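Local coordinates for clostripain-related protein (Bacteroides thetaiotaomicron, PDB 6N9J) that is a secreted cysteine protease of the C11 (clostripain) family, which probably cleaves peptide bonds and is inhibited irreversibly by a peptide-based inhibitor, at residues S249-A254 against N305-M310; E284-D289 against S345-R350. One frame throughout, in Å; residues are numbered along the deposited sequence.

How the contacts relate
Contact 1 joins two helices by apolar side chains, whereas contact 2 joins two short strands and the loops next to them by backbone bonds and a bound water. The helix pair 249-254 and 305-310 lies farther out, about 23 Å from the chain centre, and is only partly buried; the pair 284-289 and 345-350, about 17 Å out, is buried. Alanine, leucine, methionine and a tyrosine ring suit the first, while the second mixes a backbone bridge and a CH-pi contact with tyrosine and threonine hydroxyls bonded to acids outside its segments. The contacts do not touch, their centres about 20 Å apart, yet both lean on helix 290-297: Y307 and T346 each meet L290.

Contact 1 of 2, residues S249-A254 against N305-M310; sequences SALAAA and NHYKEM
L251 and A254 of one helix face M310 and Y307 of another, the two short axes running almost antiparallel at 164° and approaching to 9.0 Å. Such closeness suits the alanines: A254, its CA 5.2 Å from the CA of Y307, offers a single methyl that fits between helix axes this near. That methyl, CB of A254, rests 3.7 Å from CG of M310 and is also met by CD2 of the H306 imidazole. M310 starts toward the partner helix and then bends at both later torsions, so that the end of the chain leads away again, its SD 3.9 Å from CB of A250. This places the sulfur near the more exposed margin, with H306. On the buried margin L251 carries its CG anti to the backbone N (chi1 -175°), which brings CD1 to 3.5 Å from CE1 of Y307. The two side chains cross obliquely there, and the same L251 methyl also lies near CZ and OH of Y307. The tyrosine ring turns its edge to the A254 backbone, with CD1 of Y307 3.9 Å from C of A254. Replacing Y307 by an alanine would probably leave CD1 of L251 without its aromatic neighbour and open a gap beside A254. The whole is ordinary helix-to-helix packing by van der Waals contact. Beyond these segments the Y307 side chain also meets T255 and V258 further along helix 248-259, and L290 and M294 of helix 290-297, so this one ring fills the junction of three helices.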
ATOM      1  N   SER A 249     -10.587   4.144  15.143  1.00 26.60           N
ATOM      2  CA  SER A 249     -10.669   4.738  16.476  1.00 28.89           C
ATOM      3  C   SER A 249     -11.278   3.745  17.481  1.00 27.92           C
ATOM      4  O   SER A 249     -10.785   3.612  18.599  1.00 26.85           O
ATOM      5  CB  SER A 249     -11.480   6.035  16.457  1.00 32.16           C
ATOM      6  OG  SER A 249     -12.813   5.792  16.051  1.00 36.58           O
ATOM      7  N   ALA A 250     -12.337   3.049  17.075  1.00 27.03           N
ATOM      8  CA  ALA A 250     -12.942   2.013  17.909  1.00 25.75           C
ATOM      9  C   ALA A 250     -11.987   0.839  18.107  1.00 23.35           C
ATOM     10  O   ALA A 250     -11.977   0.207  19.164  1.00 23.65           O
ATOM     11  CB  ALA A 250     -14.248   1.527  17.306  1.00 24.63           C
ATOM     12  N   LEU A 251     -11.198   0.538  17.088  1.00 21.11           N
ATOM     13  CA  LEU A 251     -10.201  -0.520  17.211  1.00 21.93           C
ATOM     14  C   LEU A 251      -9.168  -0.132  18.272  1.00 24.59           C
ATOM     15  O   LEU A 251      -8.833  -0.928  19.144  1.00 27.84           O
ATOM     16  CB  LEU A 251      -9.530  -0.796  15.863  1.00 17.93           C
ATOM     17  CG  LEU A 251      -8.540  -1.975  15.844  1.00 19.27           C
ATOM     18  CD1 LEU A 251      -9.186  -3.294  16.286  1.00 14.86           C
ATOM     19  CD2 LEU A 251      -7.915  -2.115  14.479  1.00 13.62           C
ATOM     20  N   ALA A 252      -8.688   1.105  18.212  1.00 25.38           N
ATOM     21  CA  ALA A 252      -7.739   1.608  19.204  1.00 25.22           C
ATOM     22  C   ALA A 252      -8.340   1.560  20.607  1.00 24.42           C
ATOM     23  O   ALA A 252      -7.670   1.173  21.554  1.00 27.77           O
ATOM     24  CB  ALA A 252      -7.308   3.027  18.855  1.00 23.52           C
ATOM     25  N   ALA A 253      -9.606   1.949  20.731  1.00 22.89           N
ATOM     26  CA  ALA A 253     -10.304   1.898  22.014  1.00 23.50           C
ATOM     27  C   ALA A 253     -10.498   0.452  22.486  1.00 24.89           C
ATOM     28  O   ALA A 253     -10.387   0.164  23.670  1.00 26.38           O
ATOM     29  CB  ALA A 253     -11.649   2.613  21.921  1.00 23.55           C
ATOM     30  N   ALA A 254     -10.779  -0.461  21.560  1.00 25.60           N
ATOM     31  CA  ALA A 254     -10.926  -1.869  21.927  1.00 23.94           C
ATOM     32  C   ALA A 254      -9.575  -2.443  22.342  1.00 26.06           C
ATOM     33  O   ALA A 254      -9.509  -3.309  23.202  1.00 26.90           O
ATOM     34  CB  ALA A 254     -11.519  -2.673  20.780  1.00 20.97           C
ATOM     35  N   ASN A 305     -13.341 -10.855  22.951  1.00 29.75           N
ATOM     36  CA  ASN A 305     -14.408 -11.121  21.998  1.00 29.83           C
ATOM     37  C   ASN A 305     -14.962  -9.815  21.436  1.00 26.86           C
ATOM     38  O   ASN A 305     -15.472  -9.790  20.331  1.00 28.25           O
ATOM     39  CB  ASN A 305     -15.527 -11.948  22.641  1.00 31.26           C
ATOM     40  CG  ASN A 305     -15.070 -13.350  23.029  1.00 34.29           C
ATOM     41  OD1 ASN A 305     -14.079 -13.861  22.504  1.00 35.20           O
ATOM     42  ND2 ASN A 305     -15.796 -13.980  23.951  1.00 35.64           N
ATOM     43  N   HIS A 306     -14.864  -8.737  22.208  1.00 26.17           N
ATOM     44  CA  HIS A 306     -15.257  -7.426  21.728  1.00 26.68           C
ATOM     45  C   HIS A 306     -14.216  -6.889  20.742  1.00 27.36           C
ATOM     46  O   HIS A 306     -14.560  -6.289  19.726  1.00 25.23           O
ATOM     47  CB  HIS A 306     -15.429  -6.442  22.878  1.00 28.92           C
ATOM     48  CG  HIS A 306     -15.713  -5.045  22.420  1.00 33.35           C
ATOM     49  ND1 HIS A 306     -16.965  -4.633  22.017  1.00 34.04           N
ATOM     50  CD2 HIS A 306     -14.898  -3.972  22.264  1.00 33.07           C
ATOM     51  CE1 HIS A 306     -16.915  -3.367  21.647  1.00 34.05           C
ATOM     52  NE2 HIS A 306     -15.671  -2.943  21.788  1.00 33.53           N
ATOM     53  N   TYR A 307     -12.941  -7.112  21.058  1.00 27.95           N
ATOM     54  CA  TYR A 307     -11.856  -6.696  20.185  1.00 26.92           C
ATOM     55  C   TYR A 307     -11.997  -7.324  18.806  1.00 25.34           C
ATOM     56  O   TYR A 307     -11.804  -6.656  17.796  1.00 22.14           O
ATOM     57  CB  TYR A 307     -10.489  -7.057  20.782  1.00 25.95           C
ATOM     58  CG  TYR A 307      -9.356  -6.693  19.859  1.00 25.82           C
ATOM     59  CD1 TYR A 307      -8.829  -5.408  19.857  1.00 26.29           C
ATOM     60  CD2 TYR A 307      -8.829  -7.621  18.966  1.00 25.83           C
ATOM     61  CE1 TYR A 307      -7.811  -5.062  19.003  1.00 25.57           C
ATOM     62  CE2 TYR A 307      -7.810  -7.278  18.102  1.00 22.66           C
ATOM     63  CZ  TYR A 307      -7.303  -5.999  18.129  1.00 23.98           C
ATOM     64  OH  TYR A 307      -6.293  -5.641  17.271  1.00 26.78           O
ATOM     65  N   LYS A 308     -12.328  -8.612  18.765  1.00 26.96           N
ATOM     66  CA  LYS A 308     -12.469  -9.301  17.486  1.00 27.37           C
ATOM     67  C   LYS A 308     -13.576  -8.670  16.640  1.00 25.96           C
ATOM     68  O   LYS A 308     -13.442  -8.573  15.423  1.00 25.12           O
ATOM     69  CB  LYS A 308     -12.746 -10.788  17.695  1.00 28.71           C
ATOM     70  CG  LYS A 308     -11.565 -11.538  18.313  1.00 33.76           C
ATOM     71  CD  LYS A 308     -11.674 -13.039  18.106  1.00 37.77           C
ATOM     72  CE  LYS A 308     -12.903 -13.613  18.790  1.00 42.13           C
ATOM     73  NZ  LYS A 308     -13.080 -15.068  18.490  1.00 43.88           N
ATOM     74  N   GLU A 309     -14.657  -8.243  17.288  1.00 25.23           N
ATOM     75  CA  GLU A 309     -15.745  -7.565  16.579  1.00 26.88           C
ATOM     76  C   GLU A 309     -15.265  -6.261  15.958  1.00 22.07           C
ATOM     77  O   GLU A 309     -15.544  -5.994  14.800  1.00 22.25           O
ATOM     78  CB  GLU A 309     -16.925  -7.281  17.511  1.00 30.87           C
ATOM     79  CG  GLU A 309     -17.457  -8.488  18.273  1.00 37.72           C
ATOM     80  CD  GLU A 309     -18.261  -9.439  17.404  1.00 42.28           C
ATOM     81  OE1 GLU A 309     -18.213  -9.300  16.160  1.00 39.09           O
ATOM     82  OE2 GLU A 309     -18.950 -10.320  17.974  1.00 46.63           O
ATOM     83  N   MET A 310     -14.552  -5.454  16.741  1.00 21.46           N
ATOM     84  CA  MET A 310     -14.032  -4.185  16.258  1.00 20.54           C
ATOM     85  C   MET A 310     -13.002  -4.425  15.175  1.00 20.73           C
ATOM     86  O   MET A 310     -12.873  -3.637  14.244  1.00 17.86           O
ATOM     87  CB  MET A 310     -13.414  -3.378  17.401  1.00 19.00           C
ATOM     88  CG  MET A 310     -14.399  -2.968  18.477  1.00 20.42           C
ATOM     89  SD  MET A 310     -15.801  -1.965  17.923  1.00 18.26           S
ATOM     90  CE  MET A 310     -17.061  -3.216  17.819  1.00 20.39           C
TER

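Contact 2 of 2, residues E284-D289 against S345-R350; sequences ENNYHD and STYILR
S345 opens the contact beside Y287, its OG at the edge of the tyrosine ring 3.4 Å from CD1 of Y287, and forms with D289 an antiparallel non-hydrogen-bonded pair, their CA atoms 4.6 Å apart. T346 forms the adjacent hydrogen-bonded pair with H288: its N donates to the H288 O at 2.9 Å, and its O receives the H288 N at 3.2 Å in a nearly straight bond (170°). The beta-branched threonine suits this extended backbone, and its OG1 is held by E167. Y347 then brings its ring edge to the N286 O, 3.5 Å from CD1 of Y347, while its hydroxyl bonds E357. At I348 the backbone N donates to a water at 2.6 Å; this water also donates to the N286 O, bonds ND1 of H288 and accepts from NH1 of R350, bridging the two segments where they diverge. The ethyl branch of I348, with CG1 anti to the carbonyl carbon (chi1 -65°), lays CD1 over one face of the H288 imidazole, a CH-pi contact 3.9 Å from the ring centroid. R350 reaches back on an extended chain, and its guanidinium plane is turned 38° from the imidazole, with NH2 at the ring's edge. Strand 288-289 runs straight into helix 290-297, where D289, at the N-cap, holds the N of G292; T346 and I348 pack on L293 of that helix, while Y347 and L349 lie against helix 355-363.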
ATOM      1  N   GLU A 284      14.330  -8.808   9.173  1.00 28.67           N
ATOM      2  CA  GLU A 284      14.468  -8.252  10.519  1.00 24.34           C
ATOM      3  C   GLU A 284      13.350  -8.648  11.499  1.00 24.59           C
ATOM      4  O   GLU A 284      13.446  -8.341  12.683  1.00 22.91           O
ATOM      5  CB  GLU A 284      14.561  -6.726  10.434  1.00 20.00           C
ATOM      6  N   ASN A 285      12.308  -9.325  11.011  1.00 21.72           N
ATOM      7  CA  ASN A 285      11.173  -9.729  11.855  1.00 20.48           C
ATOM      8  C   ASN A 285      10.521  -8.503  12.496  1.00 19.09           C
ATOM      9  O   ASN A 285      10.173  -8.499  13.677  1.00 17.77           O
ATOM     10  CB  ASN A 285      11.610 -10.743  12.923  1.00 24.96           C
ATOM     11  CG  ASN A 285      11.808 -12.143  12.355  1.00 27.00           C
ATOM     12  OD1 ASN A 285      12.582 -12.349  11.418  1.00 27.33           O
ATOM     13  ND2 ASN A 285      11.097 -13.109  12.916  1.00 27.02           N
ATOM     14  N   ASN A 286      10.378  -7.458  11.692  1.00 20.03           N
ATOM     15  CA  ASN A 286       9.743  -6.216  12.108  1.00 19.83           C
ATOM     16  C   ASN A 286       8.221  -6.299  12.093  1.00 18.42           C
ATOM     17  O   ASN A 286       7.555  -5.502  12.762  1.00 16.18           O
ATOM     18  CB  ASN A 286      10.186  -5.067  11.197  1.00 21.76           C
ATOM     19  CG  ASN A 286      11.598  -4.597  11.492  1.00 19.91           C
ATOM     20  OD1 ASN A 286      12.060  -4.697  12.615  1.00 18.57           O
ATOM     21  ND2 ASN A 286      12.278  -4.062  10.483  1.00 17.76           N
ATOM     22  N   TYR A 287       7.682  -7.265  11.341  1.00 17.02           N
ATOM     23  CA  TYR A 287       6.245  -7.326  11.057  1.00 18.05           C
ATOM     24  C   TYR A 287       5.552  -8.610  11.506  1.00 19.15           C
ATOM     25  O   TYR A 287       5.858  -9.691  11.011  1.00 21.84           O
ATOM     26  CB  TYR A 287       6.001  -7.153   9.551  1.00 19.31           C
ATOM     27  CG  TYR A 287       6.532  -5.869   8.983  1.00 19.34           C
ATOM     28  CD1 TYR A 287       5.791  -4.703   9.062  1.00 22.49           C
ATOM     29  CD2 TYR A 287       7.779  -5.818   8.378  1.00 18.15           C
ATOM     30  CE1 TYR A 287       6.273  -3.521   8.544  1.00 22.33           C
ATOM     31  CE2 TYR A 287       8.269  -4.645   7.864  1.00 17.89           C
ATOM     32  CZ  TYR A 287       7.507  -3.499   7.946  1.00 21.51           C
ATOM     33  OH  TYR A 287       7.977  -2.320   7.425  1.00 23.61           O
ATOM     34  N   HIS A 288       4.581  -8.475  12.405  1.00 20.87           N
ATOM     35  CA  HIS A 288       3.800  -9.607  12.890  1.00 18.49           C
ATOM     36  C   HIS A 288       2.308  -9.377  12.716  1.00 15.85           C
ATOM     37  O   HIS A 288       1.856  -8.238  12.688  1.00 15.18           O
ATOM     38  CB  HIS A 288       4.108  -9.877  14.369  1.00 18.55           C
ATOM     39  CG  HIS A 288       5.495 -10.382  14.603  1.00 17.44           C
ATOM     40  ND1 HIS A 288       6.559  -9.545  14.855  1.00 20.19           N
ATOM     41  CD2 HIS A 288       5.997 -11.637  14.582  1.00 15.79           C
ATOM     42  CE1 HIS A 288       7.659 -10.265  14.996  1.00 21.14           C
ATOM     43  NE2 HIS A 288       7.343 -11.540  14.840  1.00 18.58           N
ATOM     44  N   ASP A 289       1.542 -10.459  12.631  1.00 14.44           N
ATOM     45  CA  ASP A 289       0.104 -10.324  12.488  1.00 17.01           C
ATOM     46  C   ASP A 289      -0.539  -9.740  13.753  1.00 21.64           C
ATOM     47  O   ASP A 289      -0.409 -10.290  14.857  1.00 14.03           O
ATOM     48  CB  ASP A 289      -0.528 -11.669  12.137  1.00 16.96           C
ATOM     49  CG  ASP A 289      -2.007 -11.543  11.810  1.00 20.62           C
ATOM     50  OD1 ASP A 289      -2.360 -11.088  10.681  1.00 20.04           O
ATOM     51  OD2 ASP A 289      -2.812 -11.903  12.688  1.00 21.80           O
ATOM     52  N   SER A 345      -0.482  -5.968   9.741  1.00 21.90           N
ATOM     53  CA  SER A 345       0.734  -6.160  10.538  1.00 23.30           C
ATOM     54  C   SER A 345       0.845  -5.120  11.641  1.00 21.61           C
ATOM     55  O   SER A 345       0.123  -4.122  11.652  1.00 22.15           O
ATOM     56  CB  SER A 345       1.991  -6.105   9.667  1.00 20.19           C
ATOM     57  OG  SER A 345       2.392  -4.761   9.454  1.00 17.94           O
ATOM     58  N   THR A 346       1.768  -5.369  12.560  1.00 19.67           N
ATOM     59  CA  THR A 346       2.035  -4.480  13.670  1.00 19.39           C
ATOM     60  C   THR A 346       3.476  -4.680  14.128  1.00 21.59           C
ATOM     61  O   THR A 346       4.089  -5.722  13.861  1.00 18.68           O
ATOM     62  CB  THR A 346       1.076  -4.741  14.860  1.00 25.16           C
ATOM     63  OG1 THR A 346       1.291  -3.769  15.892  1.00 24.00           O
ATOM     64  CG2 THR A 346       1.313  -6.127  15.440  1.00 27.78           C
ATOM     65  N   TYR A 347       4.013  -3.679  14.818  1.00 21.86           N
ATOM     66  CA  TYR A 347       5.295  -3.826  15.478  1.00 22.69           C
ATOM     67  C   TYR A 347       5.095  -4.328  16.915  1.00 24.25           C
ATOM     68  O   TYR A 347       4.227  -3.836  17.647  1.00 25.60           O
ATOM     69  CB  TYR A 347       6.048  -2.504  15.470  1.00 23.13           C
ATOM     70  CG  TYR A 347       7.423  -2.594  16.065  1.00 22.24           C
ATOM     71  CD1 TYR A 347       8.404  -3.379  15.470  1.00 21.66           C
ATOM     72  CD2 TYR A 347       7.750  -1.891  17.211  1.00 25.45           C
ATOM     73  CE1 TYR A 347       9.668  -3.471  16.006  1.00 24.46           C
ATOM     74  CE2 TYR A 347       9.021  -1.975  17.761  1.00 26.63           C
ATOM     75  CZ  TYR A 347       9.974  -2.764  17.152  1.00 27.95           C
ATOM     76  OH  TYR A 347      11.239  -2.855  17.694  1.00 33.08           O
ATOM     77  N   ILE A 348       5.888  -5.318  17.309  1.00 19.66           N
ATOM     78  CA  ILE A 348       5.867  -5.793  18.692  1.00 23.19           C
ATOM     79  C   ILE A 348       7.030  -5.184  19.463  1.00 27.23           C
ATOM     80  O   ILE A 348       8.183  -5.560  19.240  1.00 30.67           O
ATOM     81  CB  ILE A 348       5.944  -7.321  18.757  1.00 21.13           C
ATOM     82  CG1 ILE A 348       4.690  -7.946  18.132  1.00 21.70           C
ATOM     83  CG2 ILE A 348       6.155  -7.784  20.187  1.00 22.97           C
ATOM     84  CD1 ILE A 348       4.763  -9.459  17.989  1.00 24.25           C
ATOM     85  N   LEU A 349       6.737  -4.231  20.346  1.00 28.57           N
ATOM     86  CA  LEU A 349       7.782  -3.572  21.132  1.00 33.82           C
ATOM     87  C   LEU A 349       8.622  -4.599  21.872  1.00 38.80           C
ATOM     88  O   LEU A 349       8.096  -5.445  22.589  1.00 40.87           O
ATOM     89  CB  LEU A 349       7.180  -2.575  22.123  1.00 35.22           C
ATOM     90  CG  LEU A 349       6.557  -1.327  21.485  1.00 36.61           C
ATOM     91  CD1 LEU A 349       5.654  -0.605  22.476  1.00 37.81           C
ATOM     92  CD2 LEU A 349       7.643  -0.395  20.965  1.00 35.44           C
ATOM     93  N   ARG A 350       9.931  -4.530  21.682  1.00 41.73           N
ATOM     94  CA  ARG A 350      10.819  -5.494  22.298  1.00 45.29           C
ATOM     95  C   ARG A 350      11.644  -4.866  23.415  1.00 49.37           C
ATOM     96  O   ARG A 350      12.463  -5.543  24.037  1.00 49.12           O
ATOM     97  CB  ARG A 350      11.729  -6.111  21.241  1.00 45.32           C
ATOM     98  CG  ARG A 350      10.984  -6.904  20.174  1.00 44.62           C
ATOM     99  CD  ARG A 350      11.854  -7.027  18.946  1.00 45.87           C
ATOM    100  NE  ARG A 350      11.404  -8.044  17.999  1.00 45.46           N
ATOM    101  CZ  ARG A 350      10.442  -7.856  17.103  1.00 44.29           C
ATOM    102  NH1 ARG A 350       9.792  -6.702  17.056  1.00 41.14           N
ATOM    103  NH2 ARG A 350      10.115  -8.832  16.269  1.00 45.45           N
TER
HETATM  104  O   HOH W   1       6.907  -6.888  15.516  1.00 19.64           O